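Local coordinates for protein CurM Sulfotransferase (Moorea producta, PDB 4GBM) that probably transfers a sulfo group from PAPS to a polyketide intermediate in curacin biosynthesis, and holds the spent cofactor adenosine-3'-5'-diphosphate in this structure, at residues Y221-L224 against V225-Q229; T46-R49 against V50-A53; S233-C236 against D237-N240; V241-P245 against E246-P250; L205-L208 against S209-P213. The protein carries 2 engineered substitutions. All coordinates share one frame; numbering follows the deposited sequence.

Interaction 1: residues Y221-L224 against V225-Q229; sequences YEDL and VKKPQ. With A3P (adenosine-3'-5'-diphosphate), chain G.
Y221 and V225 lie one turn apart on helix 221-226, and their side chains meet at a slant. The two methyls of V225 approach the tyrosine ring differently. V225 CG1 packs close to Y221 CE1, at 3.6 Å. V225 CG2 sits over one face of the ring. CG1 also reaches the nucleotide, 3.7 Å from A3P C2. The first torsion of Y221 swings CG away from the backbone N (chi1 170°) and carries the ring past the valine to the adenine. There Y221 OH donates to A3P N3 at 2.7 Å, and N3 lies at the edge of the tyrosine ring, in its plane. R164 adds a cation-pi contact to the same tyrosine.

The backbone below is regular. V225 N donates to Y221 O, and K226 N to E222 O. K227 N closes the last turn on D223 O at 2.8 Å. K227 then leaves helical geometry and takes the N-cap position of helix 228-239. D223 OD1 and K227 NZ stay 4.6 Å apart. A water bridges them, donating to OD1 and accepting from NZ, which also bonds Q230. K226 NZ instead pairs with D284.

The pairing is consistent with a pocket suited to a purine: a hydroxyl proton goes to the unprotonated N3, and a methyl packs by the neighbouring C2.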
# COMPACT_ATOMS: atom_id res chain seq x y z
N TYR A 221 5.92 0.17 11.43
CA TYR A 221 6.20 -1.22 11.04
C TYR A 221 6.78 -2.02 12.21
O TYR A 221 6.42 -3.19 12.42
CB TYR A 221 7.17 -1.26 9.85
CG TYR A 221 7.68 -2.66 9.58
CD1 TYR A 221 6.92 -3.56 8.85
CD2 TYR A 221 8.91 -3.08 10.09
CE1 TYR A 221 7.37 -4.86 8.61
CE2 TYR A 221 9.38 -4.37 9.86
CZ TYR A 221 8.61 -5.25 9.12
OH TYR A 221 9.09 -6.52 8.90
N GLU A 222 7.69 -1.39 12.95
CA GLU A 222 8.38 -2.08 14.02
C GLU A 222 7.40 -2.53 15.11
O GLU A 222 7.51 -3.64 15.62
CB GLU A 222 9.51 -1.22 14.60
CG GLU A 222 10.65 -0.92 13.60
CD GLU A 222 10.32 0.15 12.56
OE1 GLU A 222 9.34 0.91 12.72
OE2 GLU A 222 11.08 0.22 11.57
N ASP A 223 6.42 -1.67 15.42
CA ASP A 223 5.34 -2.00 16.35
C ASP A 223 4.42 -3.07 15.75
O ASP A 223 3.99 -4.00 16.44
CB ASP A 223 4.50 -0.77 16.69
CG ASP A 223 5.24 0.27 17.50
OD1 ASP A 223 6.27 -0.05 18.14
OD2 ASP A 223 4.76 1.43 17.50
N LEU A 224 4.12 -2.93 14.46
CA LEU A 224 3.23 -3.88 13.79
C LEU A 224 3.71 -5.33 13.92
O LEU A 224 2.91 -6.23 14.20
CB LEU A 224 3.07 -3.53 12.30
CG LEU A 224 2.19 -4.47 11.46
CD1 LEU A 224 0.75 -4.44 11.96
CD2 LEU A 224 2.27 -4.08 9.99
N VAL A 225 5.01 -5.55 13.73
CA VAL A 225 5.51 -6.92 13.75
C VAL A 225 5.91 -7.42 15.15
O VAL A 225 5.90 -8.64 15.40
CB VAL A 225 6.61 -7.19 12.69
CG1 VAL A 225 6.09 -6.83 11.30
CG2 VAL A 225 7.90 -6.41 13.01
N LYS A 226 6.26 -6.50 16.04
CA LYS A 226 6.59 -6.87 17.43
C LYS A 226 5.38 -7.00 18.35
O LYS A 226 5.38 -7.83 19.27
CB LYS A 226 7.57 -5.87 18.05
CG LYS A 226 8.99 -5.98 17.51
CD LYS A 226 9.85 -4.89 18.13
CE LYS A 226 11.29 -5.33 18.29
NZ LYS A 226 12.03 -4.33 19.12
N LYS A 227 4.38 -6.15 18.12
CA LYS A 227 3.16 -6.12 18.94
C LYS A 227 1.91 -6.04 18.05
O LYS A 227 1.12 -5.10 18.16
CB LYS A 227 3.19 -4.91 19.89
CG LYS A 227 4.34 -4.90 20.90
CD LYS A 227 4.22 -3.71 21.86
CE LYS A 227 4.33 -2.37 21.13
NZ LYS A 227 4.05 -1.22 22.04
N PRO A 228 1.72 -7.03 17.16
CA PRO A 228 0.59 -6.94 16.23
C PRO A 228 -0.77 -6.85 16.91
O PRO A 228 -1.64 -6.14 16.41
CB PRO A 228 0.71 -8.22 15.38
CG PRO A 228 1.56 -9.15 16.20
CD PRO A 228 2.51 -8.27 16.96
N GLN A 229 -0.96 -7.54 18.04
CA GLN A 229 -2.25 -7.47 18.75
C GLN A 229 -2.60 -6.04 19.14
O GLN A 229 -3.71 -5.57 18.86
CB GLN A 229 -2.24 -8.36 20.00
CG GLN A 229 -3.54 -8.28 20.78
CD GLN A 229 -3.39 -8.72 22.23
OE1 GLN A 229 -2.41 -9.35 22.62
NE2 GLN A 229 -4.39 -8.38 23.05
P1 A3P G . 12.20 -7.38 2.56
O1P A3P G . 12.96 -6.81 1.39
O2P A3P G . 11.61 -8.74 2.29
O3P A3P G . 12.94 -7.25 3.86
P2 A3P G . 6.14 -3.72 1.17
O4P A3P G . 5.70 -2.37 1.64
O5P A3P G . 6.95 -3.73 -0.10
O6P A3P G . 5.03 -4.74 1.18
O5' A3P G . 7.20 -4.21 2.28
C5' A3P G . 8.00 -5.38 2.03
C4' A3P G . 8.68 -5.72 3.33
O4' A3P G . 7.71 -6.22 4.25
C3' A3P G . 9.67 -6.86 3.18
O3' A3P G . 10.93 -6.37 2.69
C2' A3P G . 9.72 -7.38 4.61
O2' A3P G . 10.72 -6.69 5.38
C1' A3P G . 8.35 -7.06 5.19
N9 A3P G . 7.56 -8.31 5.35
C8 A3P G . 6.99 -9.06 4.38
N7 A3P G . 6.37 -10.15 4.90
C5 A3P G . 6.54 -10.09 6.24
C6 A3P G . 6.14 -10.91 7.41
N6 A3P G . 5.40 -12.03 7.24
N1 A3P G . 6.53 -10.48 8.64
C2 A3P G . 7.25 -9.35 8.82
N3 A3P G . 7.64 -8.55 7.80
C4 A3P G . 7.31 -8.88 6.53
O HOH W 1 6.46 0.54 21.07

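Interaction 2: residues T46-R49 against V50-A53; sequences TLLR and VMLA. With A3P (adenosine-3'-5'-diphosphate), chain G.
Helix 45-53 follows the 5'-phosphosulfate-binding loop, the sulfotransferase counterpart of the P-loop, and its T46 and V50 meet one turn apart. T46 N and T46 OG1 both donate to the 5'-phosphate oxygen A3P O6P. The bond from T46 OG1 to A3P O6P is 2.8 Å long. OG1 stands beside the backbone N (chi1 -56°), which lets both donors grip one oxygen. K136 NZ is a second partner of this hydroxyl. The amino end of the helix probably favours the phosphate charge as well.

Farther along, R49 turns back over V50. Its CG lies between the backbone N and the carbonyl carbon, and the chain bends again at chi2 (91°). This lays one face of the guanidinium on V50 CG2, which is 3.6 Å from R49 CZ, over the centre of the group. R49 NH1 bonds the carbonyl of M256, and R49 NH2 that of R255. With only an alanine here, those two carbonyls would probably lose their charged donor, and a gap would open over V50 CG2.

The backbone runs as a regular helix: V50 N donates to T46 O, M51 N to L47 O and L52 N to L48 O. On the side facing helix 221-226, M51 is extended beyond CG and crosses L47 at a slant. M51 CE rests 3.8 Å from both L47 CG and L47 CD1. L47 CD2 turns to the adenine, 3.8 Å from A3P C2.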
# COMPACT_ATOMS: atom_id res chain seq x y z
N THR A 46 2.33 -4.64 2.27
CA THR A 46 1.65 -5.85 1.81
C THR A 46 1.22 -6.70 3.01
O THR A 46 0.08 -7.16 3.08
CB THR A 46 2.51 -6.66 0.82
OG1 THR A 46 2.86 -5.82 -0.28
CG2 THR A 46 1.74 -7.88 0.30
N LEU A 47 2.14 -6.90 3.95
CA LEU A 47 1.78 -7.59 5.19
C LEU A 47 0.53 -6.97 5.83
O LEU A 47 -0.42 -7.68 6.15
CB LEU A 47 2.94 -7.57 6.18
CG LEU A 47 2.63 -8.11 7.58
CD1 LEU A 47 2.34 -9.62 7.55
CD2 LEU A 47 3.81 -7.81 8.49
N LEU A 48 0.53 -5.65 6.00
CA LEU A 48 -0.62 -4.98 6.59
C LEU A 48 -1.91 -5.18 5.78
O LEU A 48 -2.96 -5.50 6.35
CB LEU A 48 -0.33 -3.49 6.82
CG LEU A 48 -1.49 -2.72 7.46
CD1 LEU A 48 -1.88 -3.28 8.84
CD2 LEU A 48 -1.12 -1.24 7.56
N ARG A 49 -1.83 -5.01 4.46
CA ARG A 49 -3.05 -5.17 3.65
C ARG A 49 -3.58 -6.60 3.71
O ARG A 49 -4.78 -6.81 3.72
CB ARG A 49 -2.86 -4.64 2.22
CG ARG A 49 -2.29 -5.62 1.20
CD ARG A 49 -3.39 -6.41 0.46
NE ARG A 49 -2.77 -7.39 -0.43
CZ ARG A 49 -3.30 -8.57 -0.74
NH1 ARG A 49 -2.62 -9.39 -1.54
NH2 ARG A 49 -4.48 -8.94 -0.25
N VAL A 50 -2.67 -7.57 3.82
CA VAL A 50 -3.05 -8.98 3.92
C VAL A 50 -3.68 -9.29 5.28
O VAL A 50 -4.66 -10.03 5.35
CB VAL A 50 -1.86 -9.93 3.59
CG1 VAL A 50 -2.22 -11.39 3.87
CG2 VAL A 50 -1.45 -9.76 2.12
N MET A 51 -3.13 -8.73 6.35
CA MET A 51 -3.78 -8.83 7.67
C MET A 51 -5.21 -8.33 7.60
O MET A 51 -6.14 -9.01 8.05
CB MET A 51 -3.01 -8.04 8.72
CG MET A 51 -1.68 -8.65 9.08
SD MET A 51 -0.67 -7.43 9.94
CE MET A 51 0.55 -8.44 10.72
N LEU A 52 -5.40 -7.14 7.04
CA LEU A 52 -6.73 -6.54 6.95
C LEU A 52 -7.68 -7.32 6.02
O LEU A 52 -8.89 -7.28 6.21
CB LEU A 52 -6.66 -5.08 6.50
CG LEU A 52 -5.92 -4.14 7.47
CD1 LEU A 52 -5.81 -2.73 6.89
CD2 LEU A 52 -6.60 -4.11 8.84
N ALA A 53 -7.12 -8.03 5.04
CA ALA A 53 -7.92 -8.84 4.10
C ALA A 53 -8.73 -9.92 4.81
O ALA A 53 -9.74 -10.39 4.27
CB ALA A 53 -7.02 -9.46 3.02
P1 A3P G . 12.20 -7.38 2.56
O1P A3P G . 12.96 -6.81 1.39
O2P A3P G . 11.61 -8.74 2.29
O3P A3P G . 12.94 -7.25 3.86
P2 A3P G . 6.14 -3.72 1.17
O4P A3P G . 5.70 -2.37 1.64
O5P A3P G . 6.95 -3.73 -0.10
O6P A3P G . 5.03 -4.74 1.18
O5' A3P G . 7.20 -4.21 2.28
C5' A3P G . 8.00 -5.38 2.03
C4' A3P G . 8.68 -5.72 3.33
O4' A3P G . 7.71 -6.22 4.25
C3' A3P G . 9.67 -6.86 3.18
O3' A3P G . 10.93 -6.37 2.69
C2' A3P G . 9.72 -7.38 4.61
O2' A3P G . 10.72 -6.69 5.38
C1' A3P G . 8.35 -7.06 5.19
N9 A3P G . 7.56 -8.31 5.35
C8 A3P G . 6.99 -9.06 4.38
N7 A3P G . 6.37 -10.15 4.90
C5 A3P G . 6.54 -10.09 6.24
C6 A3P G . 6.14 -10.91 7.41
N6 A3P G . 5.40 -12.03 7.24
N1 A3P G . 6.53 -10.48 8.64
C2 A3P G . 7.25 -9.35 8.82
N3 A3P G . 7.64 -8.55 7.80
C4 A3P G . 7.31 -8.88 6.53

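Interaction 3: residues S233-C236 against D237-N240; sequences SQLC and DFLN
The flat ring of F238 is approached at a slant by L235, one turn back on helix 228-239, with L235 CD1 4.0 Å from F238 CD2. The ring of H217, on strand 216-220, stacks with the same phenyl group. The other flat group is the carboxylate of D237, which lies close to the S233 carbonyl. L235 also meets L239. The first torsion of L235 is fully extended (chi1 177°) and sends its branches toward the following turn. There L235 CG is 3.9 Å from L239 CD1.

A Schellman motif ends the helix. N240, with positive phi, is its C-prime residue. The bond from N240 N to D237 O is weak, at 3.3 Å. V241 N makes a probable hydrogen bond to C236 O. Before it the helical bonds are regular: D237 N to S233 O, F238 N to Q234 O and L239 N to L235 O.

Cutting L239 back to an alanine is likely to open a gap beside L235 CG and remove its partner in the next turn. On its inner side L235 packs against I160 and I219 of the central sheet. On the outer side a water joins S233 OG to D237 OD2, donating to the carboxylate at 3.0 Å from OD2.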
# COMPACT_ATOMS: atom_id res chain seq x y z
N SER A 233 -5.48 -3.81 17.35
CA SER A 233 -6.60 -3.43 18.21
C SER A 233 -6.84 -1.92 18.14
O SER A 233 -7.98 -1.47 18.01
CB SER A 233 -6.37 -3.88 19.65
OG SER A 233 -7.49 -3.54 20.46
N GLN A 234 -5.76 -1.15 18.21
CA GLN A 234 -5.84 0.31 18.09
C GLN A 234 -6.30 0.74 16.70
O GLN A 234 -7.05 1.72 16.56
CB GLN A 234 -4.50 0.96 18.45
CG GLN A 234 -4.16 0.81 19.94
CD GLN A 234 -2.83 1.45 20.32
OE1 GLN A 234 -2.22 2.17 19.54
NE2 GLN A 234 -2.38 1.17 21.55
N LEU A 235 -5.86 0.01 15.67
CA LEU A 235 -6.30 0.28 14.29
C LEU A 235 -7.80 -0.01 14.14
O LEU A 235 -8.52 0.75 13.48
CB LEU A 235 -5.49 -0.55 13.29
CG LEU A 235 -5.91 -0.42 11.82
CD1 LEU A 235 -5.78 1.04 11.35
CD2 LEU A 235 -5.09 -1.35 10.95
N CYS A 236 -8.26 -1.09 14.76
CA CYS A 236 -9.69 -1.43 14.72
C CYS A 236 -10.54 -0.33 15.34
O CYS A 236 -11.60 0.01 14.82
CB CYS A 236 -9.97 -2.77 15.41
SG CYS A 236 -9.54 -4.20 14.39
N ASP A 237 -10.07 0.24 16.45
CA ASP A 237 -10.78 1.36 17.09
C ASP A 237 -10.85 2.56 16.15
O ASP A 237 -11.90 3.20 16.04
CB ASP A 237 -10.14 1.75 18.42
CG ASP A 237 -10.26 0.66 19.48
OD1 ASP A 237 -11.16 -0.20 19.38
OD2 ASP A 237 -9.44 0.67 20.43
N PHE A 238 -9.75 2.84 15.46
CA PHE A 238 -9.70 3.94 14.50
C PHE A 238 -10.68 3.73 13.34
O PHE A 238 -11.38 4.67 12.91
CB PHE A 238 -8.27 4.11 13.99
CG PHE A 238 -8.14 5.02 12.81
CD1 PHE A 238 -8.36 6.39 12.94
CD2 PHE A 238 -7.78 4.50 11.56
CE1 PHE A 238 -8.23 7.23 11.84
CE2 PHE A 238 -7.64 5.34 10.45
CZ PHE A 238 -7.88 6.71 10.59
N LEU A 239 -10.74 2.50 12.85
CA LEU A 239 -11.62 2.15 11.73
C LEU A 239 -13.07 1.91 12.14
O LEU A 239 -13.94 1.80 11.28
CB LEU A 239 -11.07 0.91 10.99
CG LEU A 239 -9.68 1.05 10.36
CD1 LEU A 239 -9.24 -0.28 9.75
CD2 LEU A 239 -9.65 2.17 9.33
N ASN A 240 -13.33 1.85 13.45
CA ASN A 240 -14.68 1.58 13.98
C ASN A 240 -15.22 0.21 13.57
O ASN A 240 -16.41 0.05 13.26
CB ASN A 240 -15.67 2.69 13.59
CG ASN A 240 -15.27 4.04 14.14
OD1 ASN A 240 -15.02 4.19 15.34
ND2 ASN A 240 -15.22 5.04 13.27
O HOH W 2 -7.32 -1.14 21.54

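Interaction 4: residues V241-P245 against E246-P250; sequences VPFEP and ELLQP
F243 and L247 are brought together by different settings of the first torsion. F243 CG lies across from its backbone N (chi1 -162°), while L247 CG stands beside its own (chi1 -66°). The two meet across a short 3-10 turn in the loop after helix 228-239. L247 CD1 then sits over the centre of the F243 ring, 4.0 Å from its centroid, in a CH-pi contact. The L248 side chain crosses F243 at about a right angle. It meets the far end of the ring at its edge, with L248 CD1 3.8 Å from F243 CZ. L232 of helix 228-239 packs on both F243 and L248.

Two bonds set the turn. L247 N donates to E244 O at 3.0 Å, and L248 N to P245 O at 3.1 Å. Both donors stand well above the carbonyl planes, off the lone pairs. Q249 N continues the pattern to E246 O.

E246 bends at chi2 and lies alongside P245, its OE1 3.5 Å from P245 CD. This brings two like charges near each other, though E244 OE1 has S56 OG as a partner. The carboxylate planes are turned 66° apart, and E244 OE2 is 4.0 Å from E246 OE1.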
# COMPACT_ATOMS: atom_id res chain seq x y z
N VAL A 241 -14.33 -0.78 13.58
CA VAL A 241 -14.70 -2.17 13.38
C VAL A 241 -14.28 -2.97 14.61
O VAL A 241 -13.33 -2.58 15.31
CB VAL A 241 -14.08 -2.78 12.08
CG1 VAL A 241 -14.56 -2.01 10.84
CG2 VAL A 241 -12.56 -2.82 12.14
N PRO A 242 -14.97 -4.09 14.89
CA PRO A 242 -14.52 -4.92 16.00
C PRO A 242 -13.26 -5.70 15.64
O PRO A 242 -13.02 -5.96 14.45
CB PRO A 242 -15.69 -5.87 16.23
CG PRO A 242 -16.41 -5.92 14.92
CD PRO A 242 -16.23 -4.57 14.30
N PHE A 243 -12.48 -6.08 16.64
CA PHE A 243 -11.34 -6.96 16.41
C PHE A 243 -11.85 -8.33 15.95
O PHE A 243 -12.87 -8.82 16.43
CB PHE A 243 -10.51 -7.12 17.69
CG PHE A 243 -9.12 -7.64 17.45
CD1 PHE A 243 -8.05 -6.76 17.34
CD2 PHE A 243 -8.88 -9.01 17.31
CE1 PHE A 243 -6.76 -7.23 17.11
CE2 PHE A 243 -7.59 -9.48 17.07
CZ PHE A 243 -6.52 -8.59 16.97
N GLU A 244 -11.16 -8.92 14.98
CA GLU A 244 -11.44 -10.30 14.56
C GLU A 244 -10.14 -11.08 14.59
O GLU A 244 -9.10 -10.55 14.20
CB GLU A 244 -12.05 -10.34 13.16
CG GLU A 244 -13.46 -9.75 13.08
CD GLU A 244 -14.12 -9.89 11.72
OE1 GLU A 244 -15.30 -9.49 11.60
OE2 GLU A 244 -13.47 -10.39 10.77
N PRO A 245 -10.19 -12.36 15.02
CA PRO A 245 -8.97 -13.17 15.14
C PRO A 245 -8.20 -13.29 13.82
O PRO A 245 -6.98 -13.44 13.84
CB PRO A 245 -9.50 -14.54 15.56
CG PRO A 245 -10.82 -14.28 16.17
CD PRO A 245 -11.38 -13.08 15.50
N GLU A 246 -8.92 -13.21 12.70
CA GLU A 246 -8.32 -13.34 11.38
C GLU A 246 -7.26 -12.27 11.08
O GLU A 246 -6.39 -12.45 10.22
CB GLU A 246 -9.42 -13.31 10.31
CG GLU A 246 -10.29 -14.58 10.26
CD GLU A 246 -11.45 -14.62 11.26
OE1 GLU A 246 -11.62 -13.68 12.08
OE2 GLU A 246 -12.21 -15.61 11.22
N LEU A 247 -7.33 -11.14 11.79
CA LEU A 247 -6.33 -10.09 11.62
C LEU A 247 -4.91 -10.56 11.92
O LEU A 247 -3.94 -10.08 11.33
CB LEU A 247 -6.64 -8.88 12.50
CG LEU A 247 -7.92 -8.12 12.16
CD1 LEU A 247 -8.25 -7.18 13.30
CD2 LEU A 247 -7.80 -7.35 10.83
N LEU A 248 -4.81 -11.51 12.86
CA LEU A 248 -3.51 -12.00 13.33
C LEU A 248 -3.02 -13.21 12.56
O LEU A 248 -1.97 -13.78 12.89
CB LEU A 248 -3.60 -12.34 14.82
CG LEU A 248 -3.85 -11.16 15.76
CD1 LEU A 248 -4.33 -11.67 17.12
CD2 LEU A 248 -2.61 -10.30 15.92
N GLN A 249 -3.78 -13.61 11.53
CA GLN A 249 -3.47 -14.83 10.79
C GLN A 249 -3.36 -14.59 9.28
O GLN A 249 -4.16 -15.14 8.51
CB GLN A 249 -4.53 -15.90 11.07
CG GLN A 249 -4.78 -16.16 12.57
CD GLN A 249 -3.59 -16.76 13.29
OE1 GLN A 249 -2.73 -17.41 12.68
NE2 GLN A 249 -3.54 -16.57 14.61
N PRO A 250 -2.36 -13.81 8.84
CA PRO A 250 -2.30 -13.43 7.43
C PRO A 250 -1.99 -14.57 6.45
O PRO A 250 -2.16 -14.40 5.24
CB PRO A 250 -1.20 -12.36 7.38
CG PRO A 250 -0.35 -12.63 8.58
CD PRO A 250 -1.30 -13.14 9.63

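Interaction 5: residues L205-L208 against S209-P213; sequences LNFL and SQLEP
F207 and L211 meet where helix 189-208 runs out into a type I beta turn, L208 to L211. F207 extends its ring with CG anti to the backbone N (chi1 170°), toward the chain that follows. L211 has the other setting, CG beside the backbone N (chi1 -55°), which points its CD1 back at the ring. L211 CD1 is 3.7 Å from F207 CZ. The same methyl lies 4.2 Å from L208 CD2, so it touches both side chains. Y159 of strand 158-163 packs on L208 and L211 and meets the F207 ring edge-to-face. The contact thus joins the helix end to the central sheet.

S209 folds its hydroxyl back on the helix. OG takes the place between the backbone N and the carbonyl carbon (chi1 76°), and donates to N206 O at 2.8 Å. S209 N keeps a helical bond to L205 O. The next bonds span three residues instead of four: Q210 N donates to F207 O, and L211 N closes the turn on L208 O at 3.0 Å. Q210 is extended beyond CG and runs back along the helix end. A water accepts from Q210 NE2 and donates to N206 O, 3.0 Å from each.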
# COMPACT_ATOMS: atom_id res chain seq x y z
N LEU A 205 3.47 13.36 4.99
CA LEU A 205 3.40 14.34 6.08
C LEU A 205 2.72 15.63 5.64
O LEU A 205 1.84 16.15 6.35
CB LEU A 205 4.81 14.62 6.63
CG LEU A 205 5.42 13.46 7.41
CD1 LEU A 205 6.93 13.63 7.55
CD2 LEU A 205 4.76 13.35 8.77
N ASN A 206 3.13 16.14 4.48
CA ASN A 206 2.53 17.36 3.93
C ASN A 206 1.03 17.21 3.66
O ASN A 206 0.24 18.09 4.00
CB ASN A 206 3.24 17.79 2.64
CG ASN A 206 4.65 18.31 2.90
OD1 ASN A 206 5.05 18.56 4.03
ND2 ASN A 206 5.42 18.46 1.82
N PHE A 207 0.66 16.09 3.05
CA PHE A 207 -0.73 15.80 2.72
C PHE A 207 -1.60 15.68 3.97
O PHE A 207 -2.65 16.32 4.09
CB PHE A 207 -0.77 14.53 1.87
CG PHE A 207 -2.14 13.97 1.65
CD1 PHE A 207 -3.05 14.61 0.81
CD2 PHE A 207 -2.51 12.77 2.25
CE1 PHE A 207 -4.32 14.08 0.59
CE2 PHE A 207 -3.77 12.22 2.03
CZ PHE A 207 -4.68 12.88 1.20
N LEU A 208 -1.13 14.88 4.93
CA LEU A 208 -1.90 14.63 6.13
C LEU A 208 -2.00 15.83 7.05
O LEU A 208 -2.95 15.94 7.84
CB LEU A 208 -1.35 13.41 6.88
CG LEU A 208 -1.50 12.06 6.17
CD1 LEU A 208 -0.93 10.97 7.05
CD2 LEU A 208 -2.96 11.75 5.82
N SER A 209 -1.04 16.75 6.95
CA SER A 209 -1.05 17.95 7.79
C SER A 209 -2.29 18.81 7.54
O SER A 209 -2.70 19.58 8.40
CB SER A 209 0.22 18.78 7.60
OG SER A 209 0.20 19.49 6.38
N GLN A 210 -2.88 18.65 6.35
CA GLN A 210 -4.07 19.41 5.95
C GLN A 210 -5.39 18.73 6.30
O GLN A 210 -6.45 19.33 6.13
CB GLN A 210 -4.04 19.67 4.43
CG GLN A 210 -2.84 20.44 3.94
CD GLN A 210 -3.09 21.11 2.60
OE1 GLN A 210 -4.23 21.19 2.12
NE2 GLN A 210 -2.02 21.62 1.99
N LEU A 211 -5.33 17.49 6.77
CA LEU A 211 -6.55 16.73 7.05
C LEU A 211 -6.85 16.64 8.54
O LEU A 211 -5.96 16.77 9.37
CB LEU A 211 -6.47 15.32 6.44
CG LEU A 211 -6.16 15.24 4.94
CD1 LEU A 211 -6.29 13.81 4.44
CD2 LEU A 211 -7.08 16.14 4.13
N GLU A 212 -8.12 16.40 8.87
CA GLU A 212 -8.52 16.25 10.26
C GLU A 212 -7.69 15.17 10.95
O GLU A 212 -7.50 14.09 10.38
CB GLU A 212 -10.00 15.90 10.37
CG GLU A 212 -10.96 16.99 9.93
CD GLU A 212 -11.36 16.90 8.46
OE1 GLU A 212 -10.58 16.38 7.62
OE2 GLU A 212 -12.47 17.38 8.13
N PRO A 213 -7.19 15.44 12.17
CA PRO A 213 -6.49 14.40 12.92
C PRO A 213 -7.34 13.14 13.06
O PRO A 213 -6.82 12.02 13.13
CB PRO A 213 -6.27 15.04 14.29
CG PRO A 213 -6.17 16.50 14.00
CD PRO A 213 -7.09 16.76 12.83
O HOH W 3 0.78 20.86 2.87

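In the fold
Interactions 1 and 2 form one wall of the nucleotide pocket. V225 CG1 and L47 CD2 touch at 3.7 Å, and both residues meet the adenine, while T46 holds the 5'-phosphate. Interaction 3 touches interaction 2 through L52 CD2, 3.8 Å from L235 CD2. It leads straight into interaction 4, where C236 SG lies 3.4 Å from L247 CD1. Interaction 4 also packs on interaction 2, with V50 CG1 3.3 Å from P250 O, yet its Q249 side chain stays about 11 Å from the nucleotide. Interaction 5 stands apart, its nearest atoms about 5 Å from interaction 3 and about 13 Å from interaction 1.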